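Local coordinates for stage II sporulation E family protein (Thermanaerovibrio acidaminovorans, PDB 3RNR), which is of unknown function but is probably a phosphatase of the PP2C type, at residues 12-17 with 38-43; 44-49 with 76-81. All coordinates share one frame; numbering follows the deposited sequence.

Overall arrangement
Contacts 1 and 2 are neighbours on one side of the chain, their centres about 7 Å apart, and all their touching residues are buried. Each packs a helix on the same face of the antiparallel sheet: 12-17 and 76-81 belong to adjacent strands, while 38-43 ends helix 25-41 and 44-49 opens helix 46-63. The chain passes directly from one helical segment to the other, so contact 1 uses a helix C-terminus and contact 2 a helix N-terminus. Contact 1 has an aromatic ring whose hydroxyl reaches Asp-41 through a water, beside the second subunit; contact 2 joins apolar side chains to each other and to backbone by van der Waals packing, with no hydrogen bond across.

Contact 1: 12-17 with 38-43; sequences YCVVVD and GVLDAG
Over one face of the Tyr-12 ring sits Leu-40, whose CB lies 3.6 Å from the ring centroid and only 11° off the normal, a CH-pi contact almost directly above the centre. At the phenol edge, in the ring plane, lies a water molecule, and Asp-41 follows with its carboxylate turned 83° against the ring. The rest of Leu-40 reaches over the same aromatic surface: its CG is anti to the carbonyl carbon (chi1 -63°), and CD1 comes to 3.6 Å from Tyr-12 CD1. That methyl also faces Val-14, 4.4 Å from its CG1, a looser contact. A branched aliphatic residue suits this place because its CB can cover the ring while a methyl extends toward the next inward-facing strand residue. The tyrosine gives a broad apolar face to the helix and carries its hydroxyl to the polar margin. There Tyr-12 OH donates to the water at 2.7 Å, and the water donates in turn to Asp-41 OD1, also at 2.7 Å. Asp-41 OD1 is further hydrogen-bonded by Ser-1 OG of the second subunit, while Ala-3 of that subunit packs on Tyr-12, so this edge adjoins the dimer interface. At its C-terminal end helix 25-41 closes in a Schellman motif: Gly-43 N bonds to Leu-40 O and Gly-44 N probably to Val-39 O, both at 2.9 Å. Gly-43, with no CB, takes up the positive phi of this turn without crowding the carbonyl oxygen before it. Leu-40 also touches Ala-49 and Val-76 of helix 46-63 and strand 72-80. Cys-13 and Val-15, on the strand's other side, meet the second sheet. This is helix-on-sheet packing in the PP2C-type sandwich, in which two stacked beta-sheets lie between helical layers.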
loop_
_atom_site.group_PDB
_atom_site.type_symbol
_atom_site.label_atom_id
_atom_site.label_comp_id
_atom_site.label_asym_id
_atom_site.label_seq_id
_atom_site.Cartn_x
_atom_site.Cartn_y
_atom_site.Cartn_z
ATOM N N TYR B 12 -0.124 2.680 -7.933
ATOM C CA TYR B 12 0.648 1.444 -8.071
ATOM C C TYR B 12 0.020 0.310 -7.296
ATOM O O TYR B 12 -0.798 0.535 -6.399
ATOM C CB TYR B 12 2.087 1.658 -7.584
ATOM C CG TYR B 12 2.175 2.024 -6.115
ATOM C CD1 TYR B 12 2.110 1.046 -5.123
ATOM C CD2 TYR B 12 2.300 3.344 -5.721
ATOM C CE1 TYR B 12 2.189 1.387 -3.775
ATOM C CE2 TYR B 12 2.380 3.691 -4.386
ATOM C CZ TYR B 12 2.313 2.713 -3.423
ATOM O OH TYR B 12 2.388 3.075 -2.098
ATOM N N CYS B 13 0.431 -0.908 -7.630
ATOM C CA CYS B 13 -0.023 -2.097 -6.919
ATOM C C CYS B 13 1.131 -3.081 -6.831
ATOM O O CYS B 13 1.988 -3.131 -7.714
ATOM C CB CYS B 13 -1.205 -2.746 -7.638
ATOM S SG CYS B 13 -0.932 -3.167 -9.406
ATOM N N VAL B 14 1.170 -3.848 -5.750
ATOM C CA VAL B 14 2.232 -4.819 -5.584
ATOM C C VAL B 14 1.723 -6.015 -4.783
ATOM O O VAL B 14 0.883 -5.859 -3.893
ATOM C CB VAL B 14 3.489 -4.172 -4.924
ATOM C CG1 VAL B 14 3.116 -3.376 -3.704
ATOM C CG2 VAL B 14 4.534 -5.245 -4.570
ATOM N N VAL B 15 2.206 -7.202 -5.133
ATOM C CA VAL B 15 2.027 -8.381 -4.308
ATOM C C VAL B 15 3.393 -8.984 -4.062
ATOM O O VAL B 15 4.248 -8.990 -4.955
ATOM C CB VAL B 15 1.099 -9.441 -4.974
ATOM C CG1 VAL B 15 -0.349 -8.923 -5.047
ATOM C CG2 VAL B 15 1.619 -9.833 -6.386
ATOM N N VAL B 16 3.591 -9.497 -2.854
ATOM C CA VAL B 16 4.853 -10.122 -2.471
ATOM C C VAL B 16 4.562 -11.379 -1.662
ATOM O O VAL B 16 3.712 -11.353 -0.779
ATOM C CB VAL B 16 5.686 -9.185 -1.563
ATOM C CG1 VAL B 16 6.992 -9.860 -1.190
ATOM C CG2 VAL B 16 5.984 -7.851 -2.268
ATOM N N ASP B 17 5.251 -12.477 -1.952
ATOM C CA ASP B 17 5.140 -13.648 -1.074
ATOM C C ASP B 17 6.460 -14.317 -0.747
ATOM O O ASP B 17 7.291 -14.533 -1.628
ATOM C CB ASP B 17 4.142 -14.662 -1.626
ATOM C CG ASP B 17 2.791 -14.565 -0.935
ATOM O OD1 ASP B 17 1.791 -14.242 -1.609
ATOM O OD2 ASP B 17 2.757 -14.795 0.285
ATOM N N GLY B 38 8.457 1.965 -0.688
ATOM C CA GLY B 38 9.228 3.189 -0.571
ATOM C C GLY B 38 9.569 3.789 -1.928
ATOM O O GLY B 38 9.465 4.998 -2.132
ATOM N N VAL B 39 9.971 2.941 -2.867
ATOM C CA VAL B 39 10.306 3.398 -4.215
ATOM C C VAL B 39 9.050 3.875 -4.950
ATOM O O VAL B 39 9.025 4.966 -5.513
ATOM C CB VAL B 39 10.988 2.274 -5.041
ATOM C CG1 VAL B 39 10.971 2.613 -6.531
ATOM C CG2 VAL B 39 12.428 2.061 -4.560
ATOM N N LEU B 40 8.006 3.062 -4.929
ATOM C CA LEU B 40 6.763 3.392 -5.636
ATOM C C LEU B 40 6.135 4.677 -5.109
ATOM O O LEU B 40 5.664 5.520 -5.876
ATOM C CB LEU B 40 5.763 2.237 -5.519
ATOM C CG LEU B 40 6.275 0.950 -6.170
ATOM C CD1 LEU B 40 5.452 -0.248 -5.704
ATOM C CD2 LEU B 40 6.244 1.102 -7.687
ATOM N N ASP B 41 6.136 4.833 -3.794
ATOM C CA ASP B 41 5.513 6.010 -3.195
ATOM C C ASP B 41 6.256 7.277 -3.595
ATOM O O ASP B 41 5.687 8.370 -3.614
ATOM C CB ASP B 41 5.466 5.888 -1.677
ATOM C CG ASP B 41 5.077 7.199 -1.010
ATOM O OD1 ASP B 41 3.876 7.546 -1.022
ATOM O OD2 ASP B 41 5.972 7.886 -0.483
ATOM N N ALA B 42 7.530 7.120 -3.928
ATOM C CA ALA B 42 8.360 8.251 -4.327
ATOM C C ALA B 42 8.292 8.488 -5.833
ATOM O O ALA B 42 8.973 9.362 -6.352
ATOM C CB ALA B 42 9.812 8.054 -3.868
ATOM N N GLY B 43 7.470 7.704 -6.527
ATOM C CA GLY B 43 7.263 7.880 -7.957
ATOM C C GLY B 43 8.154 7.029 -8.844
ATOM O O GLY B 43 8.202 7.224 -10.059
HETATM O O HOH W 1 2.056 5.672 -1.665
#

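Contact 2: 44-49 with 76-81; sequences GSPLDA and VAAVNL
The first turn of helix 46-63 rests on strand 72-80, closest between Pro-46 and Ala-77, whose CA atoms lie 5.5 Å apart, and no hydrogen bond crosses between them. Pro-46 carries the contact mostly with its ring, though its backbone O also comes to 3.6 Å from Val-76 CG1. Its CB meets Val-76 CG1 at 3.8 Å, while CG lies 3.9 Å from Ala-77 CA and 4.0 Å from Ala-78 CB. The pyrrolidine thus lies along the strand from Val-76 to Ala-78. Val-76 has CG1 between its backbone N and carbonyl carbon (chi1 48°) and CG2 anti to the N, and both methyls meet the proline. Alanine at Ala-78 lets the ring come close to the backbone, 3.7 Å from Pro-46 CG to Ala-78 N. Proline suits the first turn, where a backbone nitrogen has no carbonyl of a preceding turn to bond to, so its lack of an N-H costs nothing. Just before it, Ser-45 is the N-cap: its OG accepts from Asp-48 N at 3.1 Å in a nearly straight bond of 171°. This is a helix N-terminus with a serine N-cap and proline in the first turn, packed on a beta-sheet of the PP2C-type sandwich.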
loop_
_atom_site.group_PDB
_atom_site.type_symbol
_atom_site.label_atom_id
_atom_site.label_comp_id
_atom_site.label_asym_id
_atom_site.label_seq_id
_atom_site.Cartn_x
_atom_site.Cartn_y
_atom_site.Cartn_z
ATOM N N GLY B 44 8.859 6.078 -8.239
ATOM C CA GLY B 44 9.745 5.197 -8.979
ATOM C C GLY B 44 8.991 4.194 -9.844
ATOM O O GLY B 44 7.775 4.024 -9.718
ATOM N N SER B 45 9.721 3.529 -10.732
ATOM C CA SER B 45 9.134 2.557 -11.634
ATOM C C SER B 45 9.040 1.183 -10.967
ATOM O O SER B 45 9.719 0.916 -9.971
ATOM C CB SER B 45 9.986 2.443 -12.890
ATOM O OG SER B 45 11.198 1.804 -12.569
ATOM N N PRO B 46 8.184 0.313 -11.504
ATOM C CA PRO B 46 8.123 -1.060 -10.993
ATOM C C PRO B 46 9.492 -1.748 -11.020
ATOM O O PRO B 46 9.826 -2.459 -10.081
ATOM C CB PRO B 46 7.152 -1.741 -11.958
ATOM C CG PRO B 46 6.188 -0.604 -12.333
ATOM C CD PRO B 46 7.104 0.601 -12.472
ATOM N N LEU B 47 10.271 -1.550 -12.078
ATOM C CA LEU B 47 11.606 -2.145 -12.133
ATOM C C LEU B 47 12.522 -1.638 -11.004
ATOM O O LEU B 47 13.234 -2.422 -10.382
ATOM C CB LEU B 47 12.262 -1.885 -13.487
ATOM C CG LEU B 47 13.712 -2.350 -13.650
ATOM C CD1 LEU B 47 13.846 -3.870 -13.430
ATOM C CD2 LEU B 47 14.215 -1.976 -15.052
ATOM N N ASP B 48 12.540 -0.326 -10.777
ATOM C CA ASP B 48 13.298 0.224 -9.664
ATOM C C ASP B 48 12.831 -0.360 -8.332
ATOM O O ASP B 48 13.630 -0.594 -7.423
ATOM C CB ASP B 48 13.162 1.745 -9.614
ATOM C CG ASP B 48 13.895 2.429 -10.753
ATOM O OD1 ASP B 48 14.881 1.866 -11.268
ATOM O OD2 ASP B 48 13.476 3.532 -11.130
ATOM N N ALA B 49 11.527 -0.571 -8.212
ATOM C CA ALA B 49 10.978 -1.131 -6.975
ATOM C C ALA B 49 11.482 -2.566 -6.782
ATOM O O ALA B 49 11.861 -2.961 -5.679
ATOM C CB ALA B 49 9.446 -1.077 -6.993
ATOM N N VAL B 76 4.720 -6.233 -9.574
ATOM C CA VAL B 76 4.422 -4.832 -9.288
ATOM C C VAL B 76 4.049 -4.094 -10.575
ATOM O O VAL B 76 4.573 -4.396 -11.657
ATOM C CB VAL B 76 5.619 -4.159 -8.578
ATOM C CG1 VAL B 76 6.911 -4.475 -9.302
ATOM C CG2 VAL B 76 5.409 -2.658 -8.476
ATOM N N ALA B 77 3.134 -3.141 -10.472
ATOM C CA ALA B 77 2.771 -2.353 -11.635
ATOM C C ALA B 77 2.435 -0.932 -11.193
ATOM O O ALA B 77 2.109 -0.692 -10.030
ATOM C CB ALA B 77 1.603 -2.999 -12.370
ATOM N N ALA B 78 2.561 0.018 -12.110
ATOM C CA ALA B 78 2.234 1.397 -11.782
ATOM C C ALA B 78 1.617 2.030 -13.006
ATOM O O ALA B 78 2.077 1.794 -14.119
ATOM C CB ALA B 78 3.466 2.151 -11.373
ATOM N N VAL B 79 0.572 2.825 -12.799
ATOM C CA VAL B 79 -0.053 3.542 -13.895
ATOM C C VAL B 79 0.220 5.023 -13.712
ATOM O O VAL B 79 -0.036 5.574 -12.648
ATOM C CB VAL B 79 -1.568 3.310 -13.918
ATOM C CG1 VAL B 79 -2.233 4.187 -14.988
ATOM C CG2 VAL B 79 -1.866 1.829 -14.149
ATOM N N ASN B 80 0.750 5.668 -14.742
ATOM C CA ASN B 80 1.001 7.092 -14.650
ATOM C C ASN B 80 -0.324 7.796 -14.889
ATOM O O ASN B 80 -0.929 7.656 -15.957
ATOM C CB ASN B 80 2.042 7.517 -15.687
ATOM C CG ASN B 80 2.399 8.990 -15.583
ATOM O OD1 ASN B 80 1.526 9.854 -15.579
ATOM N ND2 ASN B 80 3.684 9.276 -15.469
ATOM N N LEU B 81 -0.771 8.551 -13.891
ATOM C CA LEU B 81 -2.094 9.169 -13.928
ATOM C C LEU B 81 -2.150 10.364 -14.879
ATOM O O LEU B 81 -3.225 10.774 -15.323
ATOM C CB LEU B 81 -2.514 9.605 -12.523
ATOM C CG LEU B 81 -2.638 8.474 -11.502
ATOM C CD1 LEU B 81 -2.951 9.007 -10.109
ATOM C CD2 LEU B 81 -3.686 7.464 -11.947
#